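Local coordinates for PfkB (Polaromonas sp. JS666, PDB 4DU5), which probably transfers a phosphate group from ATP to a sugar or related substrate, as a kinase of the pfkB carbohydrate kinase family, at residues A[286-289]-A[290-294]; A[297-300]-A[301-305]. All blocks are in the same frame, centred on the assembly; numbering follows the deposited sequence.

Contact 1 (A[286-289]-A[290-294]); sequences GFAV and GVISA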
# COMPACT_ATOMS: atom_id res chain seq x y z
N GLY A 286 -11.48 -23.48 7.40
CA GLY A 286 -12.17 -24.05 8.52
C GLY A 286 -11.96 -25.54 8.51
O GLY A 286 -11.63 -26.17 9.53
N PHE A 287 -12.13 -26.11 7.33
CA PHE A 287 -11.97 -27.52 7.22
C PHE A 287 -10.66 -27.94 7.87
O PHE A 287 -10.70 -28.69 8.82
CB PHE A 287 -12.13 -28.03 5.79
CG PHE A 287 -12.30 -29.50 5.73
CD1 PHE A 287 -13.55 -30.07 5.89
CD2 PHE A 287 -11.19 -30.32 5.56
CE1 PHE A 287 -13.72 -31.44 5.85
CE2 PHE A 287 -11.33 -31.72 5.52
CZ PHE A 287 -12.60 -32.28 5.67
N ALA A 288 -9.52 -27.41 7.44
CA ALA A 288 -8.22 -27.89 7.99
C ALA A 288 -8.04 -27.61 9.46
O ALA A 288 -7.41 -28.42 10.16
CB ALA A 288 -7.02 -27.37 7.22
N VAL A 289 -8.55 -26.48 9.95
CA VAL A 289 -8.52 -26.24 11.40
C VAL A 289 -9.28 -27.34 12.13
O VAL A 289 -8.82 -27.87 13.12
CB VAL A 289 -9.09 -24.88 11.79
CG1 VAL A 289 -9.01 -24.70 13.30
CG2 VAL A 289 -8.29 -23.74 11.12
N GLY A 290 -10.42 -27.73 11.58
CA GLY A 290 -11.17 -28.86 12.14
C GLY A 290 -10.44 -30.18 12.16
O GLY A 290 -10.36 -30.84 13.21
N VAL A 291 -9.87 -30.59 11.01
CA VAL A 291 -9.34 -31.95 10.98
C VAL A 291 -8.00 -32.05 11.63
O VAL A 291 -7.69 -33.09 12.21
CB VAL A 291 -9.44 -32.66 9.58
CG1 VAL A 291 -10.12 -31.76 8.61
CG2 VAL A 291 -8.08 -33.14 9.06
N ILE A 292 -7.23 -30.96 11.58
CA ILE A 292 -5.91 -30.90 12.21
C ILE A 292 -6.04 -30.90 13.74
O ILE A 292 -5.38 -31.70 14.43
CB ILE A 292 -5.10 -29.68 11.70
CG1 ILE A 292 -4.71 -29.90 10.23
CG2 ILE A 292 -3.85 -29.35 12.61
CD1 ILE A 292 -3.76 -28.84 9.72
N SER A 293 -6.92 -30.07 14.26
CA SER A 293 -7.06 -30.03 15.70
C SER A 293 -7.59 -31.35 16.27
O SER A 293 -7.13 -31.80 17.31
CB SER A 293 -7.90 -28.84 16.15
OG SER A 293 -9.22 -28.95 15.67
N ALA A 294 -8.56 -31.99 15.62
CA ALA A 294 -9.09 -33.24 16.17
C ALA A 294 -8.01 -34.36 16.26
O ALA A 294 -7.87 -35.01 17.30
CB ALA A 294 -10.30 -33.70 15.39
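Side chains and carbonyls of 286-289 meet those of 290-294 one turn further on, a buried contact inside helix 283-296. The backbone bonds are regular i to i+4 links, as from G290 N to G286 O at 2.8 Å, so the interest lies in what the side chains add. The carbonyl oxygen V289 O is gripped twice by one residue, from S293 N at 3.1 Å and from S293 OG at 2.8 Å. The hydroxyl can fold back this way because chi1 of 65° sets OG between the backbone N and the carbonyl carbon, and it reaches V289 O tilted 19° from the carbonyl plane. The same OG is hydrogen-bonded to R307 NH1. With an alanine here the hydroxyl is gone, which would probably leave V289 O with S293 N alone among the donors described and R307 NH1 without this buried partner. On another face, F287 has CG anti to the backbone N (chi1 -166°), which brings the end of its ring back beside V291, whose CG1 methyl meets it obliquely, though the exact place of that methyl is doubtful. A looser touch joins A288 CB to I292 CD1 at 4.4 Å. The first turn of the helix carries most of the family's GAGD signature, and 286-294 comes straight after it. V289, I292 and S293 lean on L68 of helix 60-70, I292 also reaches H155 and H157 of strand 153-159, and F287 meets V305 of helix 301-316.

Contact 2 (A[297-300]-A[301-305]); sequences DGLG and VPEAV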
# COMPACT_ATOMS: atom_id res chain seq x y z
N ASP A 297 -5.74 -33.70 18.89
CA ASP A 297 -6.52 -33.85 20.11
C ASP A 297 -6.68 -35.33 20.48
O ASP A 297 -7.26 -35.65 21.52
CB ASP A 297 -7.93 -33.24 19.92
CG ASP A 297 -8.00 -31.70 20.16
OD1 ASP A 297 -6.99 -31.01 20.43
OD2 ASP A 297 -9.12 -31.15 20.09
N GLY A 298 -6.21 -36.23 19.62
CA GLY A 298 -6.42 -37.68 19.83
C GLY A 298 -7.69 -38.37 19.31
O GLY A 298 -7.84 -39.55 19.51
N LEU A 299 -8.62 -37.66 18.66
CA LEU A 299 -9.77 -38.28 18.01
C LEU A 299 -9.41 -39.05 16.72
O LEU A 299 -8.39 -38.79 16.06
CB LEU A 299 -10.82 -37.22 17.68
CG LEU A 299 -11.78 -36.61 18.71
CD1 LEU A 299 -12.17 -35.27 18.19
CD2 LEU A 299 -13.09 -37.42 19.00
N GLY A 300 -10.27 -40.01 16.36
CA GLY A 300 -10.06 -40.82 15.19
C GLY A 300 -10.32 -40.00 13.94
O GLY A 300 -10.90 -38.91 14.00
N VAL A 301 -9.90 -40.55 12.80
CA VAL A 301 -10.07 -39.89 11.55
C VAL A 301 -11.55 -39.49 11.29
O VAL A 301 -11.83 -38.33 10.95
CB VAL A 301 -9.42 -40.76 10.42
CG1 VAL A 301 -9.80 -40.28 8.99
CG2 VAL A 301 -7.91 -40.78 10.59
N PRO A 302 -12.50 -40.42 11.47
CA PRO A 302 -13.87 -40.07 11.04
C PRO A 302 -14.53 -38.96 11.86
O PRO A 302 -15.31 -38.18 11.30
CB PRO A 302 -14.66 -41.39 11.21
CG PRO A 302 -13.64 -42.44 11.36
CD PRO A 302 -12.46 -41.78 12.04
N GLU A 303 -14.22 -38.88 13.15
CA GLU A 303 -14.73 -37.77 13.97
C GLU A 303 -13.97 -36.46 13.67
O GLU A 303 -14.51 -35.36 13.91
CB GLU A 303 -14.65 -38.11 15.46
CG GLU A 303 -15.21 -39.51 15.88
CD GLU A 303 -14.10 -40.57 16.11
OE1 GLU A 303 -13.28 -40.79 15.18
OE2 GLU A 303 -14.02 -41.16 17.23
N ALA A 304 -12.75 -36.58 13.13
CA ALA A 304 -11.93 -35.43 12.81
C ALA A 304 -12.48 -34.75 11.57
O ALA A 304 -12.61 -33.48 11.53
CB ALA A 304 -10.50 -35.81 12.60
N VAL A 305 -12.81 -35.57 10.57
CA VAL A 305 -13.39 -35.03 9.33
C VAL A 305 -14.71 -34.33 9.60
O VAL A 305 -15.03 -33.35 8.95
CB VAL A 305 -13.57 -36.10 8.27
CG1 VAL A 305 -13.95 -35.48 6.96
CG2 VAL A 305 -12.30 -36.89 8.13
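L299 and G300 meet E303 and A304 where a short loop turns into helix 301-316, a local contact at the protein surface. Backbone geometry comes first. G298, with a positive phi of 87°, closes the preceding helix in a Schellman motif, and only one residue separates it from G300, the N-cap of the next helix. The first bond from that cap is weak: A304 N to G300 O is 3.1 Å with a bent N-H...O angle of 135°. From V305 N to V301 O, at 3.0 Å, the helix has settled into its ordinary pattern. P302 sits in the first turn, where its missing N-H costs no helical bond, and its CD packs 3.4 Å from G300 C.

Apolar contact is slight. L299 CD2 rests 3.9 Å from E303 CB, the two side chains running at a slant to each other, while L299 also touches A294 of helix 283-296. V301 and V305 turn to strands 248-252 and 258-262.

The charged groups do different work. E303 is bent at chi2 (101°), which curls its carboxylate back toward the cap, with CD 3.9 Å from G300 N. At the other end of the loop, D297 OD2 forms salt bridges with R307 and R328.

An acidic group curled over the start of a helix faces the positive end of the helix dipole, so the first turn of helix 301-316 would probably favour the charged form of E303.

How the contacts relate
Contact 1 closes before contact 2 opens, and the two follow in series along a helical hairpin: 286-294 belongs to helix 283-296, while 297-305 supplies the turn and the start of helix 301-316. Their centres lie about 9 Å apart. A probable hydrogen bond from L299 N to A294 O (3.1 Å) ties the loop to the end of the first helix, and A294 CB packs 3.5 Å from A304 CB between the helices. R307 is a partner common to both contacts. The hairpin runs from the GAGD signature at the start of its first helix, which in relatives belongs to the phosphate-transfer site, through the buried interior, out to the surface and back beside the large sheet.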